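Local coordinates for KLLA0E08119p (Kluyveromyces lactis, PDB 3VA7), which probably catalyses the ATP- and biotin-dependent carboxylation of urea to urea-1-carboxylate, this chain being the urea carboxylase part of a longer urea-degrading enzyme, at residues 669-674 and 841-846; 727-732 and 756-761; 751-756 and 989-994. One frame throughout, in Å; residues are numbered along the deposited sequence.

Contact 1. Residues 669-674 and 841-846. With NA (sodium ion), chain K.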
ATOM      1  N   CYS A 669      35.200   5.700  -1.141  1.00 35.33           N
ATOM      2  CA  CYS A 669      35.569   5.413   0.235  1.00 36.57           C
ATOM      3  C   CYS A 669      34.804   6.339   1.183  1.00 35.65           C
ATOM      4  O   CYS A 669      34.622   7.502   0.857  1.00 35.88           O
ATOM      5  CB  CYS A 669      37.082   5.621   0.432  1.00 36.75           C
ATOM      6  SG  CYS A 669      38.127   4.761  -0.765  1.00 42.90           S
ATOM      7  N   GLY A 670      34.369   5.829   2.346  1.00 35.11           N
ATOM      8  CA  GLY A 670      33.521   6.585   3.315  1.00 33.82           C
ATOM      9  C   GLY A 670      32.056   6.170   3.496  1.00 32.34           C
ATOM     10  O   GLY A 670      31.452   5.689   2.559  1.00 32.87           O
ATOM     11  N   PRO A 671      31.432   6.479   4.644  1.00 31.81           N
ATOM     12  CA  PRO A 671      31.912   7.434   5.623  1.00 31.69           C
ATOM     13  C   PRO A 671      32.896   6.900   6.597  1.00 32.20           C
ATOM     14  O   PRO A 671      33.774   7.643   7.046  1.00 33.34           O
ATOM     15  CB  PRO A 671      30.662   7.846   6.379  1.00 31.37           C
ATOM     16  CG  PRO A 671      29.604   7.023   5.922  1.00 32.06           C
ATOM     17  CD  PRO A 671      29.972   6.387   4.654  1.00 32.16           C
ATOM     18  N   HIS A 672      32.784   5.630   6.951  1.00 32.32           N
ATOM     19  CA  HIS A 672      33.521   5.180   8.133  1.00 31.22           C
ATOM     20  C   HIS A 672      34.782   4.323   7.878  1.00 31.20           C
ATOM     21  O   HIS A 672      35.378   3.815   8.802  1.00 29.57           O
ATOM     22  CB  HIS A 672      32.565   4.599   9.164  1.00 30.37           C
ATOM     23  CG  HIS A 672      31.414   5.502   9.480  1.00 30.92           C
ATOM     24  ND1 HIS A 672      31.571   6.703  10.135  1.00 29.58           N
ATOM     25  CD2 HIS A 672      30.085   5.394   9.211  1.00 32.28           C
ATOM     26  CE1 HIS A 672      30.399   7.303  10.251  1.00 26.93           C
ATOM     27  NE2 HIS A 672      29.482   6.533   9.693  1.00 30.81           N
ATOM     28  N   GLY A 673      35.221   4.234   6.618  1.00 33.14           N
ATOM     29  CA  GLY A 673      36.479   3.503   6.283  1.00 34.54           C
ATOM     30  C   GLY A 673      37.707   4.270   6.783  1.00 35.66           C
ATOM     31  O   GLY A 673      38.583   4.619   5.998  1.00 35.87           O
ATOM     32  N   SER A 674      37.769   4.531   8.090  1.00 35.98           N
ATOM     33  CA  SER A 674      38.854   5.325   8.679  1.00 36.21           C
ATOM     34  C   SER A 674      39.216   4.693   9.989  1.00 36.89           C
ATOM     35  O   SER A 674      38.412   3.927  10.517  1.00 37.99           O
ATOM     36  CB  SER A 674      38.396   6.741   8.934  1.00 36.04           C
ATOM     37  OG  SER A 674      37.321   6.721   9.831  1.00 33.44           O
ATOM     38  N   ARG A 841      32.348  13.832   6.388  1.00 26.67           N
ATOM     39  CA  ARG A 841      32.743  12.580   5.742  1.00 25.74           C
ATOM     40  C   ARG A 841      32.096  12.412   4.370  1.00 25.46           C
ATOM     41  O   ARG A 841      30.918  12.750   4.143  1.00 24.29           O
ATOM     42  CB  ARG A 841      32.487  11.337   6.605  1.00 24.71           C
ATOM     43  CG  ARG A 841      32.732  11.538   8.052  1.00 25.64           C
ATOM     44  CD  ARG A 841      32.352  10.352   8.932  1.00 23.59           C
ATOM     45  NE  ARG A 841      33.536   9.558   9.087  1.00 26.18           N
ATOM     46  CZ  ARG A 841      34.198   9.485  10.211  1.00 29.30           C
ATOM     47  NH1 ARG A 841      33.757  10.145  11.270  1.00 27.93           N
ATOM     48  NH2 ARG A 841      35.290   8.744  10.266  1.00 34.75           N
ATOM     49  N   GLN A 842      32.921  11.953   3.450  1.00 24.73           N
ATOM     50  CA  GLN A 842      32.463  11.688   2.150  1.00 26.16           C
ATOM     51  C   GLN A 842      31.563  10.460   2.250  1.00 25.96           C
ATOM     52  O   GLN A 842      31.978   9.442   2.793  1.00 26.48           O
ATOM     53  CB  GLN A 842      33.686  11.347   1.311  1.00 27.08           C
ATOM     54  CG  GLN A 842      33.364  10.779  -0.056  1.00 29.17           C
ATOM     55  CD  GLN A 842      34.628  10.565  -0.865  1.00 33.32           C
ATOM     56  OE1 GLN A 842      34.849  11.210  -1.902  1.00 31.98           O
ATOM     57  NE2 GLN A 842      35.480   9.673  -0.376  1.00 32.09           N
ATOM     58  N   ALA A 843      30.365  10.527   1.693  1.00 25.59           N
ATOM     59  CA  ALA A 843      29.412   9.422   1.836  1.00 25.18           C
ATOM     60  C   ALA A 843      28.679   9.147   0.547  1.00 24.24           C
ATOM     61  O   ALA A 843      27.466   9.359   0.444  1.00 23.83           O
ATOM     62  CB  ALA A 843      28.412   9.720   2.980  1.00 25.64           C
ATOM     63  N   GLY A 844      29.419   8.685  -0.433  1.00 23.59           N
ATOM     64  CA  GLY A 844      28.858   8.458  -1.740  1.00 25.56           C
ATOM     65  C   GLY A 844      29.071   9.621  -2.684  1.00 26.12           C
ATOM     66  O   GLY A 844      29.245  10.748  -2.298  1.00 26.84           O
ATOM     67  N   ASP A 845      29.139   9.281  -3.942  1.00 27.52           N
ATOM     68  CA  ASP A 845      29.000  10.155  -5.096  1.00 27.77           C
ATOM     69  C   ASP A 845      28.025  11.401  -4.844  1.00 26.91           C
ATOM     70  O   ASP A 845      28.152  12.450  -5.469  1.00 25.68           O
ATOM     71  CB  ASP A 845      28.445   9.125  -6.137  1.00 27.47           C
ATOM     72  CG  ASP A 845      28.370   9.656  -7.490  1.00 34.36           C
ATOM     73  OD1 ASP A 845      29.179   9.244  -8.302  1.00 43.67           O
ATOM     74  OD2 ASP A 845      27.486  10.488  -7.833  1.00 43.44           O
ATOM     75  N   ARG A 846      27.024  11.239  -3.963  1.00 25.76           N
ATOM     76  CA  ARG A 846      25.865  12.161  -3.872  1.00 25.35           C
ATOM     77  C   ARG A 846      25.685  12.860  -2.515  1.00 25.10           C
ATOM     78  O   ARG A 846      24.704  13.595  -2.314  1.00 24.89           O
ATOM     79  CB  ARG A 846      24.539  11.421  -4.141  1.00 25.13           C
ATOM     80  CG  ARG A 846      24.158  11.263  -5.601  1.00 26.09           C
ATOM     81  CD  ARG A 846      22.986  10.370  -5.794  1.00 23.54           C
ATOM     82  NE  ARG A 846      23.354   8.989  -5.483  1.00 27.65           N
ATOM     83  CZ  ARG A 846      22.515   7.949  -5.569  1.00 27.34           C
ATOM     84  NH1 ARG A 846      21.253   8.131  -5.970  1.00 23.20           N
ATOM     85  NH2 ARG A 846      22.964   6.729  -5.314  1.00 24.44           N
TER
HETATM   86 NA    NA K1910      26.304  11.471  -9.192  1.00 62.09          NA
HETATM   87  O   HOH W   1      31.811   7.628   0.225  1.00 19.83           O
HETATM   88  O   HOH W   2      23.635  12.551  -9.777  1.00 46.00           O
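Arg-841 sets its CG opposite the carbonyl carbon (chi1 -37°) and bends at chi3 (93°), and this carries the guanidinium alongside Pro-671 to His-672 and Ser-674. The contact joins the two parts of the carboxyltransferase domain: the loop after strand 662-669, with a cis peptide before Pro-671 and an inverse gamma turn centred on Gly-673, meets the end of strand 838-842. NE of Arg-841 donates to O of Pro-671 at 2.8 Å, from above the carbonyl plane rather than on a lone pair. His-672 comes over one face of the guanidinium, with ND1 3.6 Å from Arg-841 NE, while Ser-674 lies at its edge. Salt bridges to Glu-851 and Asp-676 probably offset this buried charge. Gln-842 reaches the other way with an extended chain, and its NE2 donates to O of Cys-669 at 2.6 Å. CB of Ala-843 packs on CD of Pro-671 at 4.0 Å. A water accepts from N of Gly-844 and probably donates to O of Gly-670. Just beyond, Asp-845 joins Glu-764 in binding a sodium ion, its OD2 2.1 Å from the metal.

Contact 2. Residues 727-732 and 756-761. With BTI (5-(hexahydro-2-oxo-1H-thieno[3,4-D]imidazol-6-yl)pentanal), chain B.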
ATOM      1  N   HIS A 727      25.891   5.976  16.789  1.00 27.43           N
ATOM      2  CA  HIS A 727      24.753   6.849  17.024  1.00 26.63           C
ATOM      3  C   HIS A 727      24.026   7.029  15.680  1.00 26.57           C
ATOM      4  O   HIS A 727      24.574   7.506  14.687  1.00 26.04           O
ATOM      5  CB  HIS A 727      25.180   8.171  17.650  1.00 26.11           C
ATOM      6  CG  HIS A 727      25.672   8.040  19.059  1.00 27.97           C
ATOM      7  ND1 HIS A 727      24.837   8.137  20.159  1.00 25.48           N
ATOM      8  CD2 HIS A 727      26.916   7.811  19.550  1.00 27.66           C
ATOM      9  CE1 HIS A 727      25.556   8.007  21.256  1.00 25.07           C
ATOM     10  NE2 HIS A 727      26.815   7.792  20.917  1.00 26.45           N
ATOM     11  N   ASP A 728      22.790   6.588  15.656  1.00 26.74           N
ATOM     12  CA  ASP A 728      22.016   6.492  14.415  1.00 26.69           C
ATOM     13  C   ASP A 728      22.119   7.781  13.598  1.00 26.68           C
ATOM     14  O   ASP A 728      22.031   8.896  14.168  1.00 26.15           O
ATOM     15  CB  ASP A 728      20.560   6.065  14.723  1.00 26.23           C
ATOM     16  CG  ASP A 728      20.488   4.750  15.534  1.00 26.96           C
ATOM     17  OD1 ASP A 728      19.642   3.894  15.196  1.00 24.99           O
ATOM     18  OD2 ASP A 728      21.311   4.557  16.488  1.00 27.33           O
ATOM     19  N   TYR A 729      22.370   7.595  12.286  1.00 25.83           N
ATOM     20  CA  TYR A 729      22.702   8.650  11.313  1.00 25.46           C
ATOM     21  C   TYR A 729      22.156   8.092  10.033  1.00 24.87           C
ATOM     22  O   TYR A 729      21.872   6.894   9.976  1.00 25.78           O
ATOM     23  CB  TYR A 729      24.244   8.899  11.201  1.00 25.58           C
ATOM     24  CG  TYR A 729      24.967   7.704  10.633  1.00 26.20           C
ATOM     25  CD1 TYR A 729      25.404   6.696  11.452  1.00 27.19           C
ATOM     26  CD2 TYR A 729      25.145   7.565   9.264  1.00 26.10           C
ATOM     27  CE1 TYR A 729      26.046   5.572  10.940  1.00 28.47           C
ATOM     28  CE2 TYR A 729      25.793   6.475   8.730  1.00 27.11           C
ATOM     29  CZ  TYR A 729      26.229   5.448   9.568  1.00 29.22           C
ATOM     30  OH  TYR A 729      26.841   4.310   9.035  1.00 28.47           O
ATOM     31  N   VAL A 730      22.011   8.923   9.013  1.00 24.15           N
ATOM     32  CA  VAL A 730      21.279   8.526   7.799  1.00 24.04           C
ATOM     33  C   VAL A 730      22.258   8.013   6.786  1.00 24.38           C
ATOM     34  O   VAL A 730      23.376   8.534   6.644  1.00 26.29           O
ATOM     35  CB  VAL A 730      20.433   9.622   7.219  1.00 23.78           C
ATOM     36  CG1 VAL A 730      19.597   9.092   6.052  1.00 24.95           C
ATOM     37  CG2 VAL A 730      19.508  10.207   8.330  1.00 24.28           C
ATOM     38  N   TYR A 731      21.887   6.939   6.137  1.00 23.10           N
ATOM     39  CA  TYR A 731      22.837   6.224   5.333  1.00 22.64           C
ATOM     40  C   TYR A 731      22.714   6.724   3.918  1.00 21.89           C
ATOM     41  O   TYR A 731      21.691   7.299   3.525  1.00 21.39           O
ATOM     42  CB  TYR A 731      22.464   4.749   5.259  1.00 22.36           C
ATOM     43  CG  TYR A 731      22.568   3.953   6.502  1.00 22.55           C
ATOM     44  CD1 TYR A 731      23.408   4.322   7.537  1.00 23.97           C
ATOM     45  CD2 TYR A 731      21.855   2.762   6.619  1.00 21.85           C
ATOM     46  CE1 TYR A 731      23.514   3.507   8.723  1.00 24.31           C
ATOM     47  CE2 TYR A 731      21.943   1.958   7.744  1.00 24.01           C
ATOM     48  CZ  TYR A 731      22.768   2.306   8.789  1.00 26.87           C
ATOM     49  OH  TYR A 731      22.845   1.451   9.890  1.00 30.38           O
ATOM     50  N   SER A 732      23.699   6.371   3.119  1.00 21.67           N
ATOM     51  CA  SER A 732      23.649   6.679   1.691  1.00 22.01           C
ATOM     52  C   SER A 732      23.165   5.503   0.869  1.00 20.51           C
ATOM     53  O   SER A 732      23.579   4.371   1.104  1.00 19.50           O
ATOM     54  CB  SER A 732      25.063   7.043   1.221  1.00 22.85           C
ATOM     55  OG  SER A 732      25.470   8.266   1.814  1.00 25.40           O
ATOM     56  N   PHE A 756      24.375   1.481  12.502  1.00 26.92           N
ATOM     57  CA  PHE A 756      25.724   0.892  12.300  1.00 28.10           C
ATOM     58  C   PHE A 756      26.621   1.681  11.354  1.00 28.27           C
ATOM     59  O   PHE A 756      26.139   2.396  10.497  1.00 28.09           O
ATOM     60  CB  PHE A 756      25.654  -0.505  11.660  1.00 28.66           C
ATOM     61  CG  PHE A 756      24.691  -1.456  12.311  1.00 32.29           C
ATOM     62  CD1 PHE A 756      23.377  -1.593  11.821  1.00 33.68           C
ATOM     63  CD2 PHE A 756      25.095  -2.256  13.391  1.00 33.67           C
ATOM     64  CE1 PHE A 756      22.480  -2.493  12.418  1.00 35.60           C
ATOM     65  CE2 PHE A 756      24.194  -3.159  13.986  1.00 36.09           C
ATOM     66  CZ  PHE A 756      22.888  -3.292  13.483  1.00 33.68           C
ATOM     67  N   VAL A 757      27.940   1.484  11.446  1.00 29.10           N
ATOM     68  CA  VAL A 757      28.875   2.189  10.568  1.00 29.12           C
ATOM     69  C   VAL A 757      28.788   1.636   9.144  1.00 30.04           C
ATOM     70  O   VAL A 757      28.452   0.479   8.948  1.00 29.94           O
ATOM     71  CB  VAL A 757      30.300   2.089  11.095  1.00 29.30           C
ATOM     72  CG1 VAL A 757      30.438   2.806  12.414  1.00 30.01           C
ATOM     73  CG2 VAL A 757      30.711   0.654  11.275  1.00 29.94           C
ATOM     74  N   CYS A 758      29.050   2.492   8.156  1.00 30.86           N
ATOM     75  CA  CYS A 758      29.110   2.136   6.723  1.00 30.59           C
ATOM     76  C   CYS A 758      30.547   2.365   6.259  1.00 32.11           C
ATOM     77  O   CYS A 758      31.151   3.428   6.555  1.00 34.85           O
ATOM     78  CB  CYS A 758      28.195   3.030   5.907  1.00 28.49           C
ATOM     79  SG  CYS A 758      26.402   2.747   6.127  1.00 29.56           S
ATOM     80  N   GLN A 759      31.100   1.435   5.499  1.00 31.34           N
ATOM     81  CA  GLN A 759      32.511   1.474   5.182  1.00 30.73           C
ATOM     82  C   GLN A 759      32.750   2.340   3.957  1.00 30.79           C
ATOM     83  O   GLN A 759      33.627   3.206   3.962  1.00 32.23           O
ATOM     84  CB  GLN A 759      33.043   0.033   5.028  1.00 30.52           C
ATOM     85  CG  GLN A 759      34.258  -0.159   4.165  1.00 32.18           C
ATOM     86  CD  GLN A 759      35.557   0.323   4.792  1.00 35.28           C
ATOM     87  OE1 GLN A 759      35.791   0.175   5.989  1.00 39.35           O
ATOM     88  NE2 GLN A 759      36.410   0.897   3.979  1.00 36.03           N
ATOM     89  N   ALA A 760      31.961   2.119   2.915  1.00 30.77           N
ATOM     90  CA  ALA A 760      32.161   2.706   1.589  1.00 30.52           C
ATOM     91  C   ALA A 760      30.760   2.773   0.981  1.00 30.63           C
ATOM     92  O   ALA A 760      29.830   2.211   1.585  1.00 31.30           O
ATOM     93  CB  ALA A 760      33.056   1.826   0.749  1.00 29.35           C
ATOM     94  N   VAL A 761      30.608   3.438  -0.180  1.00 29.28           N
ATOM     95  CA  VAL A 761      29.331   3.530  -0.869  1.00 27.68           C
ATOM     96  C   VAL A 761      29.494   3.340  -2.388  1.00 29.00           C
ATOM     97  O   VAL A 761      30.223   4.092  -3.066  1.00 29.34           O
ATOM     98  CB  VAL A 761      28.653   4.913  -0.655  1.00 27.92           C
ATOM     99  CG1 VAL A 761      27.306   4.938  -1.369  1.00 23.95           C
ATOM    100  CG2 VAL A 761      28.544   5.294   0.882  1.00 26.45           C
TER
HETATM  101  C11 BTI B1901      18.589  -7.128   4.190  1.00 25.60           C
HETATM  102  O11 BTI B1901      18.513  -7.798   5.266  1.00 24.16           O
HETATM  103  C10 BTI B1901      18.959  -5.616   4.106  1.00 21.46           C
HETATM  104  C9  BTI B1901      19.124  -5.026   5.505  1.00 18.39           C
HETATM  105  C8  BTI B1901      19.785  -3.656   5.579  1.00 21.52           C
HETATM  106  C7  BTI B1901      20.392  -3.294   6.950  1.00 20.98           C
HETATM  107  C2  BTI B1901      19.475  -3.504   8.137  1.00 22.09           C
HETATM  108  S1  BTI B1901      17.986  -2.556   8.035  1.00 26.18           S
HETATM  109  C6  BTI B1901      17.714  -2.559   9.772  1.00 24.36           C
HETATM  110  C5  BTI B1901      19.052  -2.731  10.458  1.00 25.05           C
HETATM  111  N3  BTI B1901      19.383  -1.379  10.825  1.00 23.28           N
HETATM  112  C3  BTI B1901      20.379  -0.928  10.110  1.00 25.41           C
HETATM  113  O3  BTI B1901      20.914   0.265  10.282  1.00 28.17           O
HETATM  114  N2  BTI B1901      20.811  -1.816   9.240  1.00 26.61           N
HETATM  115  C4  BTI B1901      20.141  -3.096   9.440  1.00 25.69           C
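Tyr-729 and Tyr-731 reach from the end of strand 725-730 to the start of strand 756-762; Tyr-731 and Phe-756 line the biotin pocket of the carboxyltransferase domain. Hydrogen bonds come first. With CG between its backbone N and carbonyl carbon (chi1 66°), the Tyr-729 ring swings across toward 756-761, and its OH donates at 2.5 Å to O of Phe-756, in the carbonyl plane and on a lone pair. N of Phe-756 in turn donates to OH of Tyr-731 at 3.0 Å, though the place of that hydroxyl is less sure. The backbone of Phe-756 is thus gripped by two tyrosines, one at its carbonyl and one at its amide. Next is a sulfur-aromatic contact: SG of Cys-758 sits over one face of the Tyr-731 ring, 4.0 Å from its centroid and 25° off the normal. Van der Waals contact follows further along, where CB of Ser-732 meets CG2 of Val-761 at 3.9 Å while the serine OG turns to O of Ala-843. The last group is the ligand. Phe-756 presents the edge of its ring to the biotin group, with CD1 3.4 Å from the ureido oxygen O3.

Contact 3. Residues 751-756 and 989-994. With BTI (5-(hexahydro-2-oxo-1H-thieno[3,4-D]imidazol-6-yl)pentanal), chain B; URE (urea), chain C.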
ATOM      1  N   PRO A 751      17.067   0.733   3.917  1.00 23.93           N
ATOM      2  CA  PRO A 751      16.913   1.589   5.082  1.00 24.89           C
ATOM      3  C   PRO A 751      17.748   2.911   4.972  1.00 25.69           C
ATOM      4  O   PRO A 751      18.765   2.986   4.296  1.00 25.23           O
ATOM      5  CB  PRO A 751      17.474   0.725   6.218  1.00 23.84           C
ATOM      6  CG  PRO A 751      18.619  -0.018   5.546  1.00 23.59           C
ATOM      7  CD  PRO A 751      18.070  -0.324   4.141  1.00 23.70           C
ATOM      8  N   SER A 752      17.375   3.857   5.789  1.00 26.90           N
ATOM      9  CA  SER A 752      17.762   5.232   5.675  1.00 27.52           C
ATOM     10  C   SER A 752      18.433   5.608   7.003  1.00 27.53           C
ATOM     11  O   SER A 752      19.675   5.563   7.072  1.00 28.06           O
ATOM     12  CB  SER A 752      16.497   6.009   5.312  1.00 28.58           C
ATOM     13  OG  SER A 752      16.051   6.814   6.351  1.00 31.08           O
ATOM     14  N   LEU A 753      17.684   5.884   8.075  1.00 26.67           N
ATOM     15  CA  LEU A 753      18.318   6.199   9.382  1.00 25.81           C
ATOM     16  C   LEU A 753      18.660   4.897  10.098  1.00 25.90           C
ATOM     17  O   LEU A 753      17.736   4.153  10.447  1.00 25.68           O
ATOM     18  CB  LEU A 753      17.295   6.899  10.265  1.00 24.84           C
ATOM     19  CG  LEU A 753      17.708   8.026  11.220  1.00 26.09           C
ATOM     20  CD1 LEU A 753      16.627   8.273  12.301  1.00 23.26           C
ATOM     21  CD2 LEU A 753      19.110   8.060  11.778  1.00 20.59           C
ATOM     22  N   GLY A 754      19.932   4.624  10.374  1.00 25.49           N
ATOM     23  CA  GLY A 754      20.315   3.289  10.824  1.00 25.25           C
ATOM     24  C   GLY A 754      21.398   3.384  11.864  1.00 26.38           C
ATOM     25  O   GLY A 754      21.961   4.461  12.026  1.00 27.29           O
ATOM     26  N   GLY A 755      21.702   2.276  12.553  1.00 25.91           N
ATOM     27  CA  GLY A 755      22.445   2.310  13.810  1.00 25.37           C
ATOM     28  C   GLY A 755      23.854   1.712  13.729  1.00 26.76           C
ATOM     29  O   GLY A 755      24.468   1.470  14.790  1.00 26.13           O
ATOM     30  N   PHE A 756      24.375   1.481  12.502  1.00 26.92           N
ATOM     31  CA  PHE A 756      25.724   0.892  12.300  1.00 28.10           C
ATOM     32  C   PHE A 756      26.621   1.681  11.354  1.00 28.27           C
ATOM     33  O   PHE A 756      26.139   2.396  10.497  1.00 28.09           O
ATOM     34  CB  PHE A 756      25.654  -0.505  11.660  1.00 28.66           C
ATOM     35  CG  PHE A 756      24.691  -1.456  12.311  1.00 32.29           C
ATOM     36  CD1 PHE A 756      23.377  -1.593  11.821  1.00 33.68           C
ATOM     37  CD2 PHE A 756      25.095  -2.256  13.391  1.00 33.67           C
ATOM     38  CE1 PHE A 756      22.480  -2.493  12.418  1.00 35.60           C
ATOM     39  CE2 PHE A 756      24.194  -3.159  13.986  1.00 36.09           C
ATOM     40  CZ  PHE A 756      22.888  -3.292  13.483  1.00 33.68           C
ATOM     41  N   LEU A 989      13.829  10.535  11.666  1.00 26.57           N
ATOM     42  CA  LEU A 989      12.826   9.603  11.121  1.00 25.55           C
ATOM     43  C   LEU A 989      13.423   8.584  10.174  1.00 25.76           C
ATOM     44  O   LEU A 989      14.489   8.781   9.591  1.00 26.93           O
ATOM     45  CB  LEU A 989      11.721  10.355  10.414  1.00 24.90           C
ATOM     46  CG  LEU A 989      11.029  11.500  11.158  1.00 22.76           C
ATOM     47  CD1 LEU A 989       9.941  12.067  10.304  1.00 19.14           C
ATOM     48  CD2 LEU A 989      10.442  11.094  12.490  1.00 22.42           C
ATOM     49  N   GLY A 990      12.737   7.466  10.033  1.00 26.86           N
ATOM     50  CA  GLY A 990      13.147   6.347   9.152  1.00 25.73           C
ATOM     51  C   GLY A 990      14.162   5.425   9.766  1.00 25.78           C
ATOM     52  O   GLY A 990      15.058   4.967   9.075  1.00 26.06           O
ATOM     53  N   ASP A 991      14.048   5.185  11.077  1.00 26.22           N
ATOM     54  CA  ASP A 991      14.828   4.126  11.771  1.00 25.77           C
ATOM     55  C   ASP A 991      13.883   2.980  12.216  1.00 25.33           C
ATOM     56  O   ASP A 991      13.506   2.900  13.382  1.00 26.38           O
ATOM     57  CB  ASP A 991      15.439   4.727  13.002  1.00 25.22           C
ATOM     58  CG  ASP A 991      16.753   4.081  13.376  1.00 27.74           C
ATOM     59  OD1 ASP A 991      16.999   2.896  12.995  1.00 30.63           O
ATOM     60  OD2 ASP A 991      17.539   4.779  14.073  1.00 28.57           O
ATOM     61  N   VAL A 992      13.438   2.134  11.302  1.00 23.67           N
ATOM     62  CA  VAL A 992      13.924   2.082   9.921  1.00 22.26           C
ATOM     63  C   VAL A 992      12.618   1.991   9.115  1.00 21.82           C
ATOM     64  O   VAL A 992      11.673   1.286   9.520  1.00 21.22           O
ATOM     65  CB  VAL A 992      14.888   0.892   9.894  1.00 22.45           C
ATOM     66  CG1 VAL A 992      14.239  -0.442   9.628  1.00 21.61           C
ATOM     67  CG2 VAL A 992      16.151   1.149   9.223  1.00 21.54           C
ATOM     68  N   PHE A 993      12.502   2.828   8.082  1.00 21.06           N
ATOM     69  CA  PHE A 993      11.349   2.865   7.128  1.00 19.96           C
ATOM     70  C   PHE A 993      10.178   3.628   7.601  1.00 19.54           C
ATOM     71  O   PHE A 993       9.864   3.644   8.771  1.00 18.85           O
ATOM     72  CB  PHE A 993      10.861   1.464   6.662  1.00 18.79           C
ATOM     73  CG  PHE A 993      11.962   0.629   6.060  1.00 19.82           C
ATOM     74  CD1 PHE A 993      12.617  -0.327   6.820  1.00 16.63           C
ATOM     75  CD2 PHE A 993      12.401   0.871   4.730  1.00 20.48           C
ATOM     76  CE1 PHE A 993      13.676  -1.052   6.277  1.00 18.95           C
ATOM     77  CE2 PHE A 993      13.450   0.160   4.179  1.00 18.81           C
ATOM     78  CZ  PHE A 993      14.095  -0.814   4.944  1.00 19.63           C
ATOM     79  N   LEU A 994       9.479   4.166   6.617  1.00 19.96           N
ATOM     80  CA  LEU A 994       8.246   4.916   6.754  1.00 19.95           C
ATOM     81  C   LEU A 994       8.110   5.696   8.072  1.00 21.04           C
ATOM     82  O   LEU A 994       7.242   5.447   8.883  1.00 21.41           O
ATOM     83  CB  LEU A 994       7.073   4.009   6.447  1.00 19.04           C
ATOM     84  CG  LEU A 994       7.293   3.088   5.223  1.00 18.46           C
ATOM     85  CD1 LEU A 994       6.098   2.121   5.102  1.00 13.70           C
ATOM     86  CD2 LEU A 994       7.529   3.783   3.904  1.00 14.47           C
TER
HETATM   87  C11 BTI B1901      18.589  -7.128   4.190  1.00 25.60           C
HETATM   88  O11 BTI B1901      18.513  -7.798   5.266  1.00 24.16           O
HETATM   89  C10 BTI B1901      18.959  -5.616   4.106  1.00 21.46           C
HETATM   90  C9  BTI B1901      19.124  -5.026   5.505  1.00 18.39           C
HETATM   91  C8  BTI B1901      19.785  -3.656   5.579  1.00 21.52           C
HETATM   92  C7  BTI B1901      20.392  -3.294   6.950  1.00 20.98           C
HETATM   93  C2  BTI B1901      19.475  -3.504   8.137  1.00 22.09           C
HETATM   94  S1  BTI B1901      17.986  -2.556   8.035  1.00 26.18           S
HETATM   95  C6  BTI B1901      17.714  -2.559   9.772  1.00 24.36           C
HETATM   96  C5  BTI B1901      19.052  -2.731  10.458  1.00 25.05           C
HETATM   97  N3  BTI B1901      19.383  -1.379  10.825  1.00 23.28           N
HETATM   98  C3  BTI B1901      20.379  -0.928  10.110  1.00 25.41           C
HETATM   99  O3  BTI B1901      20.914   0.265  10.282  1.00 28.17           O
HETATM  100  N2  BTI B1901      20.811  -1.816   9.240  1.00 26.61           N
HETATM  101  C4  BTI B1901      20.141  -3.096   9.440  1.00 25.69           C
HETATM  102  C   URE C1902      16.488  -0.738  13.628  1.00 40.09           C
HETATM  103  O   URE C1902      15.620   0.113  13.946  1.00 39.84           O
HETATM  104  N1  URE C1902      16.220  -2.017  13.542  1.00 39.48           N
HETATM  105  N2  URE C1902      17.778  -0.488  13.358  1.00 40.68           N
HETATM  106  O   HOH W   3      15.709   9.110   7.250  1.00 27.45           O
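Asp-991 lies against Leu-753 where the biotin and urea pockets of the carboxyltransferase domain adjoin, and its side chain runs from the leucine toward the urea. CB packs on CD1 of Leu-753 at 3.8 Å. CG passes close to the leucine carbonyl, and OD1 then stands 2.9 Å from O of Leu-753; both are acceptors, so this is no hydrogen bond. The same OD1 lies 3.2 Å from O of the bound urea. OD2 turns toward the carboxylate of Asp-728, with like charges close. With an alanine here the carboxylate is gone, and a gap would probably open beside the urea oxygen, leaving the urea less closely bounded on that side.

The segments are joined by N of Leu-753, which donates to O of Gly-990 at 3.0 Å, and by a water between OG of Ser-752 and O of Leu-989. After the cis peptide that precedes it, Val-992 holds CG1 between its backbone N and carbonyl carbon (chi1 87°), which turns CG2 to CB of Pro-751 at 3.3 Å, and Phe-993 lies side by side with the same proline, its CZ at the ring nitrogen. On the biotin side, CG of Pro-751 touches the thioether sulfur S1 at 3.6 Å. N of Gly-755 donates to the ureido oxygen O3 at 3.1 Å, and Gly-754 offers a bare CA to that oxygen, where a side chain would collide with it. Residues 751-755 thus line biotin while the loop packed on them borders urea, consistent with carboxyl transfer between neighbouring sites.

Overall arrangement
All three contacts are buried, and each lies in the carboxyltransferase domain. Contacts 1 and 3 bridge its A/B and C/D parts, whereas contact 2 stays within A/B, nested in the loop that contact 1 closes. Contacts 2 and 3 share Phe-756, both touch biotin, and are linked by the pairing of strands 725-730 and 753-754. Contact 1 touches contact 2 through Ala-843 with Ser-732 and His-672 with Cys-758, but its centre is about 18 Å from that of contact 3. Chemistry follows place: a charged guanidinium and a sodium site in contact 1, tyrosine hydroxyls and sulfur in contact 2, glycines, proline and a carboxylate beside the ligands in contact 3.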